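Side-chain contacts in BREX protein BrxA (Magnetospirillum magneticum, PDB 3BHW), which probably acts in a type 1 BREX phage-defence system, which lets double-stranded DNA phage adsorb but blocks replication of their DNA: residues L107-Q112 with P118-K123; S60-N65 with I95-L100. One frame throughout, in Å; residues are numbered along the deposited sequence.

Contact 1: residues L107-Q112 with P118-K123; sequences LVVRDQ and PDLPRK
Gln112, in the last turn of helix 99-112, reaches across to the loop that leads into helix 122-135 and donates from its side-chain amide to the backbone of Asp119. The bond from Gln112 NE2 to Asp119 O is 2.8 Å long and close to straight, 166° at the hydrogen. The acceptor lies almost in the plane of the Gln112 amide, whereas the donor stands 31° off the carbonyl plane of Asp119. Asp119 OD1 is a looser neighbour, 3.6 Å from Gln112 NE2, its carboxylate turned nearly coplanar with the amide.

Beside this bond the contact is apolar. Leu120 sends its two methyls to the helix: CD2 meets Val109 CG2 at 3.8 Å, the side chains crossing at about a right angle, and CD1 touches Gln112 CG at 4.0 Å. Pro118 CB rests against the backbone O of Gln112, 3.3 Å away.

The glutamine does both jobs through two torsions: chi1 (-73°) sets CG anti to the carbonyl carbon, where it meets the leucine, and the bend at chi2 then turns the amide toward Asp119 O. Further out, Pro118 and Leu120 pair through their backbones with Leu172 and Tyr170, and Leu120 O accepts from Tyr155 OH. Phe104 touches both Val109 and Leu120, and Leu158 backs the leucine.

The end of helix 99-112 is thus joined to the loop by one side-chain-to-backbone bond and apolar packing. Because the acceptor is a main-chain carbonyl, the bond ties Gln112 to the loop backbone, consistent with restraining its course together with the bonds to Leu172 and Tyr170.

Contact 2: residues S60-N65 with I95-L100; sequences SSLMRN and IKHSTL
Leu62 and Asn65, on one side of helix 57-67, receive the imidazole of His97 in a small helix-to-helix packing contact of this all-helical protein. His97 closes helix 83-97, and Ser98 separates it from helix 99-112, so the ring projects from a one-residue junction between two helices.

The apolar part is carried by Leu62. Its CD1 methyl comes to 3.4 Å from His97 CE1, a close approach, and lies 4.0 Å from His97 NE2; the two side chains cross at about a right angle. In the leucine, chi1 of 176° carries CG away from the backbone N, and chi2 (67°) then points CD1 at the imidazole. Asn65 takes part through its aliphatic carbon: CB is 4.0 Å from both NE2 and CD2 of His97. Methyl and methylene both approach the imidazole obliquely, and these van der Waals touches make up the direct contact, which buries a modest 127 Å² in all.

Polar interactions belong to the surroundings. Lys96, next to the histidine, forms a salt bridge with Glu190 and also bonds to Thr69 O, while on the other helix Arg64 makes a cation-pi contact with Trp38. At the junction Ser98 is the N-cap of helix 99-112, its OG accepting a hydrogen bond from Leu101 N.

In the fold
Helix 99-112 connects the two contacts: 95-100 in contact 2 runs into its first turn, and 107-112 in contact 1 forms its last. Both segments of contact 2 precede those of contact 1 in the sequence. Their centres are 22 Å apart and their nearest atoms about 7 Å, so they do not touch. Contact 2 is the more central, about 6 Å from the centre of the chain against about 17 Å for contact 1. Helix 122-135, which begins in contact 1, runs back toward contact 2: its Tyr128 bonds through OH to Leu100 O, and its Trp125, Leu129 and Cys132 pack on the Leu100 side chain.

Contact 1: residues L107-Q112 with P118-K123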
ATOM      1  N   LEU A 107      12.259  -6.382  -5.826  1.00 16.56           N
ATOM      2  CA  LEU A 107      13.454  -6.358  -6.673  1.00 15.25           C
ATOM      3  C   LEU A 107      14.496  -5.338  -6.259  1.00 14.80           C
ATOM      4  O   LEU A 107      15.592  -5.410  -6.784  1.00 16.91           O
ATOM      5  CB  LEU A 107      13.058  -6.052  -8.096  1.00 15.77           C
ATOM      6  CG  LEU A 107      11.914  -6.955  -8.572  1.00 15.65           C
ATOM      7  CD1 LEU A 107      11.547  -6.522  -9.937  1.00 16.42           C
ATOM      8  CD2 LEU A 107      12.225  -8.420  -8.590  1.00 20.27           C
ATOM      9  N   VAL A 108      14.153  -4.385  -5.380  1.00 14.42           N
ATOM     10  CA  VAL A 108      15.109  -3.336  -4.953  0.50 14.57           C
ATOM     11  C   VAL A 108      15.291  -3.301  -3.432  1.00 15.99           C
ATOM     12  O   VAL A 108      16.403  -3.478  -2.889  1.00 16.38           O
ATOM     13  CB  VAL A 108      14.690  -1.910  -5.492  0.50 14.48           C
ATOM     14  CG1 VAL A 108      15.781  -0.886  -5.203  0.50 12.70           C
ATOM     15  CG2 VAL A 108      14.371  -1.933  -7.001  0.50 10.07           C
ATOM     16  N   VAL A 109      14.210  -3.043  -2.719  1.00 16.01           N
ATOM     17  CA  VAL A 109      14.338  -2.969  -1.251  1.00 16.76           C
ATOM     18  C   VAL A 109      14.900  -4.257  -0.656  1.00 18.02           C
ATOM     19  O   VAL A 109      15.820  -4.189   0.170  1.00 16.98           O
ATOM     20  CB  VAL A 109      13.021  -2.527  -0.581  1.00 16.07           C
ATOM     21  CG1 VAL A 109      13.204  -2.347   0.925  1.00 17.43           C
ATOM     22  CG2 VAL A 109      12.492  -1.307  -1.294  1.00 15.06           C
ATOM     23  N   ARG A 110      14.393  -5.406  -1.085  1.00 17.92           N
ATOM     24  CA  ARG A 110      14.907  -6.644  -0.498  1.00 19.07           C
ATOM     25  C   ARG A 110      16.441  -6.718  -0.623  1.00 19.74           C
ATOM     26  O   ARG A 110      17.096  -7.015   0.325  1.00 19.30           O
ATOM     27  CB  ARG A 110      14.299  -7.841  -1.229  1.00 20.77           C
ATOM     28  CG  ARG A 110      14.770  -9.193  -0.692  1.00 21.26           C
ATOM     29  CD  ARG A 110      14.444 -10.306  -1.670  1.00 26.87           C
ATOM     30  NE  ARG A 110      13.031 -10.300  -2.038  1.00 30.80           N
ATOM     31  CZ  ARG A 110      12.060 -10.675  -1.219  1.00 28.73           C
ATOM     32  NH1 ARG A 110      12.355 -11.117   0.003  1.00 29.66           N
ATOM     33  NH2 ARG A 110      10.804 -10.611  -1.615  1.00 29.26           N
ATOM     34  N   ASP A 111      17.011  -6.440  -1.801  1.00 19.50           N
ATOM     35  CA  ASP A 111      18.455  -6.603  -1.985  1.00 20.43           C
ATOM     36  C   ASP A 111      19.275  -5.561  -1.239  1.00 20.77           C
ATOM     37  O   ASP A 111      20.429  -5.802  -0.897  1.00 20.94           O
ATOM     38  CB  ASP A 111      18.840  -6.612  -3.471  1.00 20.76           C
ATOM     39  CG  ASP A 111      19.979  -7.605  -3.771  1.00 22.99           C
ATOM     40  OD1 ASP A 111      19.955  -8.725  -3.237  1.00 21.55           O
ATOM     41  OD2 ASP A 111      20.886  -7.273  -4.525  1.00 17.62           O
ATOM     42  N   GLN A 112      18.702  -4.397  -0.982  1.00 19.18           N
ATOM     43  CA  GLN A 112      19.393  -3.373  -0.182  1.00 20.44           C
ATOM     44  C   GLN A 112      19.685  -3.871   1.223  1.00 20.82           C
ATOM     45  O   GLN A 112      20.665  -3.472   1.801  1.00 21.83           O
ATOM     46  CB  GLN A 112      18.591  -2.062  -0.079  1.00 21.33           C
ATOM     47  CG  GLN A 112      18.569  -1.260  -1.343  1.00 22.41           C
ATOM     48  CD  GLN A 112      19.976  -0.892  -1.823  1.00 22.69           C
ATOM     49  OE1 GLN A 112      20.612  -1.656  -2.569  1.00 24.83           O
ATOM     50  NE2 GLN A 112      20.477   0.238  -1.370  1.00 22.76           N
ATOM     51  N   PRO A 118      21.779  -0.652   5.445  1.00 24.84           N
ATOM     52  CA  PRO A 118      21.021  -0.505   4.223  1.00 23.75           C
ATOM     53  C   PRO A 118      20.400   0.894   4.132  1.00 22.72           C
ATOM     54  O   PRO A 118      19.972   1.474   5.150  1.00 20.86           O
ATOM     55  CB  PRO A 118      19.941  -1.572   4.347  1.00 24.10           C
ATOM     56  CG  PRO A 118      20.424  -2.546   5.349  1.00 25.34           C
ATOM     57  CD  PRO A 118      21.316  -1.786   6.268  1.00 25.64           C
ATOM     58  N   ASP A 119      20.390   1.433   2.918  1.00 22.22           N
ATOM     59  CA  ASP A 119      19.655   2.649   2.622  1.00 21.93           C
ATOM     60  C   ASP A 119      18.850   2.526   1.338  1.00 21.78           C
ATOM     61  O   ASP A 119      18.977   1.531   0.573  1.00 20.91           O
ATOM     62  CB  ASP A 119      20.604   3.860   2.592  1.00 22.16           C
ATOM     63  CG  ASP A 119      21.695   3.754   1.548  1.00 22.41           C
ATOM     64  OD1 ASP A 119      21.567   3.024   0.557  1.00 25.94           O
ATOM     65  OD2 ASP A 119      22.707   4.472   1.707  1.00 26.10           O
ATOM     66  N   LEU A 120      18.018   3.541   1.095  1.00 20.49           N
ATOM     67  CA  LEU A 120      17.205   3.550  -0.110  1.00 19.95           C
ATOM     68  C   LEU A 120      17.131   4.970  -0.655  1.00 20.98           C
ATOM     69  O   LEU A 120      16.098   5.601  -0.610  1.00 20.79           O
ATOM     70  CB  LEU A 120      15.808   2.999   0.220  1.00 20.19           C
ATOM     71  CG  LEU A 120      14.914   2.584  -0.958  1.00 19.13           C
ATOM     72  CD1 LEU A 120      15.491   1.336  -1.635  1.00 19.52           C
ATOM     73  CD2 LEU A 120      13.470   2.329  -0.519  1.00 19.58           C
ATOM     74  N   PRO A 121      18.260   5.502  -1.147  1.00 22.10           N
ATOM     75  CA  PRO A 121      18.212   6.863  -1.659  1.00 22.61           C
ATOM     76  C   PRO A 121      17.341   6.959  -2.905  1.00 22.76           C
ATOM     77  O   PRO A 121      17.146   5.944  -3.586  1.00 20.88           O
ATOM     78  CB  PRO A 121      19.688   7.159  -1.964  1.00 21.98           C
ATOM     79  CG  PRO A 121      20.293   5.887  -2.171  1.00 23.47           C
ATOM     80  CD  PRO A 121      19.617   4.954  -1.219  1.00 21.61           C
ATOM     81  N   ARG A 122      16.816   8.159  -3.169  1.00 23.15           N
ATOM     82  CA  ARG A 122      15.909   8.402  -4.301  1.00 24.83           C
ATOM     83  C   ARG A 122      16.409   7.980  -5.679  1.00 24.78           C
ATOM     84  O   ARG A 122      15.613   7.544  -6.499  1.00 25.56           O
ATOM     85  CB  ARG A 122      15.410   9.842  -4.306  1.00 25.61           C
ATOM     86  CG  ARG A 122      14.598  10.172  -3.075  1.00 26.52           C
ATOM     87  CD  ARG A 122      13.083  10.098  -3.325  1.00 31.40           C
ATOM     88  NE  ARG A 122      12.334  10.659  -2.187  1.00 33.54           N
ATOM     89  CZ  ARG A 122      11.152  11.260  -2.292  1.00 33.11           C
ATOM     90  NH1 ARG A 122      10.581  11.389  -3.483  1.00 31.21           N
ATOM     91  NH2 ARG A 122      10.543  11.743  -1.213  1.00 33.62           N
ATOM     92  N   LYS A 123      17.717   8.063  -5.945  1.00 25.24           N
ATOM     93  CA  LYS A 123      18.248   7.561  -7.232  1.00 25.52           C
ATOM     94  C   LYS A 123      17.837   6.099  -7.498  1.00 25.87           C
ATOM     95  O   LYS A 123      17.729   5.691  -8.653  1.00 27.19           O
ATOM     96  CB  LYS A 123      19.774   7.659  -7.323  1.00 26.99           C
ATOM     97  CG  LYS A 123      20.512   7.073  -6.112  1.00 28.92           C
ATOM     98  CD  LYS A 123      21.649   6.130  -6.481  1.00 31.73           C
ATOM     99  CE  LYS A 123      23.000   6.845  -6.415  1.00 33.50           C
ATOM    100  NZ  LYS A 123      23.428   7.386  -7.728  1.00 36.46           N
TER

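Contact 2: residues S60-N65 with I95-L100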
ATOM      1  N   SER A  60     -10.385   8.430  -2.135  1.00 21.53           N
ATOM      2  CA  SER A  60     -11.232   7.438  -1.461  0.50 21.71           C
ATOM      3  C   SER A  60     -11.476   6.206  -2.329  1.00 21.87           C
ATOM      4  O   SER A  60     -11.605   5.087  -1.809  1.00 21.85           O
ATOM      5  CB  SER A  60     -12.553   8.041  -0.989  0.50 22.09           C
ATOM      6  OG  SER A  60     -13.200   8.683  -2.064  0.50 21.70           O
ATOM      7  N   SER A  61     -11.550   6.388  -3.641  1.00 21.15           N
ATOM      8  CA  SER A  61     -11.706   5.249  -4.537  0.50 20.43           C
ATOM      9  C   SER A  61     -10.476   4.369  -4.419  1.00 19.87           C
ATOM     10  O   SER A  61     -10.588   3.163  -4.272  1.00 19.72           O
ATOM     11  CB  SER A  61     -11.882   5.726  -5.966  0.50 21.07           C
ATOM     12  OG  SER A  61     -12.929   6.661  -5.985  0.50 22.70           O
ATOM     13  N   LEU A  62      -9.305   4.993  -4.449  1.00 18.41           N
ATOM     14  CA  LEU A  62      -8.037   4.260  -4.261  1.00 18.07           C
ATOM     15  C   LEU A  62      -7.985   3.438  -2.949  1.00 16.55           C
ATOM     16  O   LEU A  62      -7.797   2.245  -2.987  1.00 15.79           O
ATOM     17  CB  LEU A  62      -6.877   5.256  -4.350  1.00 17.35           C
ATOM     18  CG  LEU A  62      -5.502   4.657  -4.078  1.00 18.76           C
ATOM     19  CD1 LEU A  62      -5.097   3.668  -5.164  1.00 16.10           C
ATOM     20  CD2 LEU A  62      -4.430   5.725  -3.806  1.00 19.82           C
ATOM     21  N   MET A  63      -8.266   4.103  -1.835  1.00 16.09           N
ATOM     22  CA  MET A  63      -8.193   3.425  -0.518  1.00 15.61           C
ATOM     23  C   MET A  63      -9.200   2.255  -0.494  1.00 18.02           C
ATOM     24  O   MET A  63      -8.910   1.181   0.036  1.00 17.64           O
ATOM     25  CB  MET A  63      -8.492   4.464   0.562  1.00 18.31           C
ATOM     26  CG  MET A  63      -7.576   5.673   0.508  1.00 17.74           C
ATOM     27  SD  MET A  63      -7.560   6.670   2.069  1.00 17.99           S
ATOM     28  CE  MET A  63      -6.823   8.172   1.571  1.00 23.55           C
ATOM     29  N   ARG A  64     -10.371   2.439  -1.110  1.00 18.08           N
ATOM     30  CA  ARG A  64     -11.361   1.360  -1.193  1.00 18.81           C
ATOM     31  C   ARG A  64     -10.907   0.254  -2.155  1.00 17.62           C
ATOM     32  O   ARG A  64     -11.003  -0.934  -1.841  1.00 19.21           O
ATOM     33  CB  ARG A  64     -12.722   1.888  -1.656  1.00 18.68           C
ATOM     34  CG  ARG A  64     -13.793   0.768  -1.680  1.00 21.86           C
ATOM     35  CD  ARG A  64     -15.017   1.173  -2.543  1.00 22.83           C
ATOM     36  NE  ARG A  64     -15.966   0.060  -2.633  1.00 28.44           N
ATOM     37  CZ  ARG A  64     -17.170   0.141  -3.199  1.00 30.12           C
ATOM     38  NH1 ARG A  64     -17.561   1.280  -3.755  1.00 29.35           N
ATOM     39  NH2 ARG A  64     -17.967  -0.930  -3.238  1.00 32.37           N
ATOM     40  N   ASN A  65     -10.455   0.648  -3.344  1.00 16.63           N
ATOM     41  CA  ASN A  65      -9.959  -0.317  -4.319  1.00 17.02           C
ATOM     42  C   ASN A  65      -8.852  -1.153  -3.693  1.00 16.28           C
ATOM     43  O   ASN A  65      -8.790  -2.393  -3.876  1.00 17.97           O
ATOM     44  CB  ASN A  65      -9.484   0.361  -5.599  1.00 17.59           C
ATOM     45  CG  ASN A  65     -10.618   0.867  -6.440  1.00 20.44           C
ATOM     46  OD1 ASN A  65     -10.438   1.761  -7.273  1.00 27.50           O
ATOM     47  ND2 ASN A  65     -11.799   0.336  -6.206  1.00 22.82           N
ATOM     48  N   ILE A  95       0.093  -3.291  -1.483  1.00 14.20           N
ATOM     49  CA  ILE A  95       0.937  -4.174  -2.303  1.00 14.33           C
ATOM     50  C   ILE A  95       0.138  -4.992  -3.305  1.00 15.45           C
ATOM     51  O   ILE A  95       0.434  -4.992  -4.528  1.00 15.58           O
ATOM     52  CB  ILE A  95       1.827  -5.065  -1.449  1.00 15.08           C
ATOM     53  CG1 ILE A  95       2.828  -4.163  -0.716  1.00 13.03           C
ATOM     54  CG2 ILE A  95       2.569  -6.111  -2.334  1.00 13.91           C
ATOM     55  CD1 ILE A  95       3.449  -4.820   0.501  1.00 14.85           C
ATOM     56  N   LYS A  96      -0.884  -5.697  -2.825  1.00 16.32           N
ATOM     57  CA  LYS A  96      -1.746  -6.452  -3.729  1.00 15.99           C
ATOM     58  C   LYS A  96      -2.304  -5.619  -4.912  1.00 15.60           C
ATOM     59  O   LYS A  96      -2.387  -6.109  -6.026  1.00 17.44           O
ATOM     60  CB  LYS A  96      -2.878  -7.129  -2.963  1.00 16.55           C
ATOM     61  CG  LYS A  96      -3.547  -8.183  -3.836  1.00 17.64           C
ATOM     62  CD  LYS A  96      -4.329  -9.152  -3.025  1.00 18.89           C
ATOM     63  CE  LYS A  96      -5.184 -10.034  -3.936  1.00 20.10           C
ATOM     64  NZ  LYS A  96      -6.208 -10.839  -3.197  1.00 17.94           N
ATOM     65  N   HIS A  97      -2.688  -4.373  -4.630  1.00 16.03           N
ATOM     66  CA  HIS A  97      -3.299  -3.474  -5.608  1.00 14.95           C
ATOM     67  C   HIS A  97      -2.258  -2.914  -6.584  1.00 16.07           C
ATOM     68  O   HIS A  97      -2.578  -2.514  -7.718  1.00 17.32           O
ATOM     69  CB  HIS A  97      -3.997  -2.339  -4.823  1.00 16.01           C
ATOM     70  CG  HIS A  97      -4.560  -1.263  -5.682  1.00 18.80           C
ATOM     71  ND1 HIS A  97      -3.843  -0.126  -5.986  1.00 22.71           N
ATOM     72  CD2 HIS A  97      -5.779  -1.106  -6.247  1.00 24.05           C
ATOM     73  CE1 HIS A  97      -4.580   0.660  -6.750  1.00 25.33           C
ATOM     74  NE2 HIS A  97      -5.754   0.085  -6.931  1.00 23.41           N
ATOM     75  N   SER A  98      -1.007  -2.848  -6.151  1.00 16.33           N
ATOM     76  CA  SER A  98       0.052  -2.193  -6.948  1.00 14.52           C
ATOM     77  C   SER A  98       1.333  -3.009  -7.233  1.00 14.91           C
ATOM     78  O   SER A  98       2.211  -3.093  -6.408  1.00 15.35           O
ATOM     79  CB  SER A  98       0.424  -0.847  -6.362  1.00 16.43           C
ATOM     80  OG  SER A  98       1.562  -0.273  -7.012  1.00 15.77           O
ATOM     81  N   THR A  99       1.443  -3.574  -8.438  1.00 15.06           N
ATOM     82  CA  THR A  99       2.685  -4.232  -8.857  1.00 13.73           C
ATOM     83  C   THR A  99       3.865  -3.259  -8.827  1.00 14.86           C
ATOM     84  O   THR A  99       4.990  -3.672  -8.621  1.00 15.44           O
ATOM     85  CB  THR A  99       2.475  -4.918 -10.243  1.00 14.46           C
ATOM     86  OG1 THR A  99       1.349  -5.813 -10.130  1.00 16.01           O
ATOM     87  CG2 THR A  99       3.704  -5.710 -10.659  1.00 16.30           C
ATOM     88  N   LEU A 100       3.626  -1.967  -9.078  1.00 15.04           N
ATOM     89  CA  LEU A 100       4.701  -1.004  -9.050  1.00 15.40           C
ATOM     90  C   LEU A 100       5.335  -0.929  -7.644  1.00 15.62           C
ATOM     91  O   LEU A 100       6.581  -0.912  -7.506  1.00 16.06           O
ATOM     92  CB  LEU A 100       4.224   0.378  -9.525  1.00 16.23           C
ATOM     93  CG  LEU A 100       5.277   1.471  -9.543  1.00 15.69           C
ATOM     94  CD1 LEU A 100       6.153   1.314 -10.748  1.00 19.09           C
ATOM     95  CD2 LEU A 100       4.530   2.827  -9.508  1.00 19.41           C
TER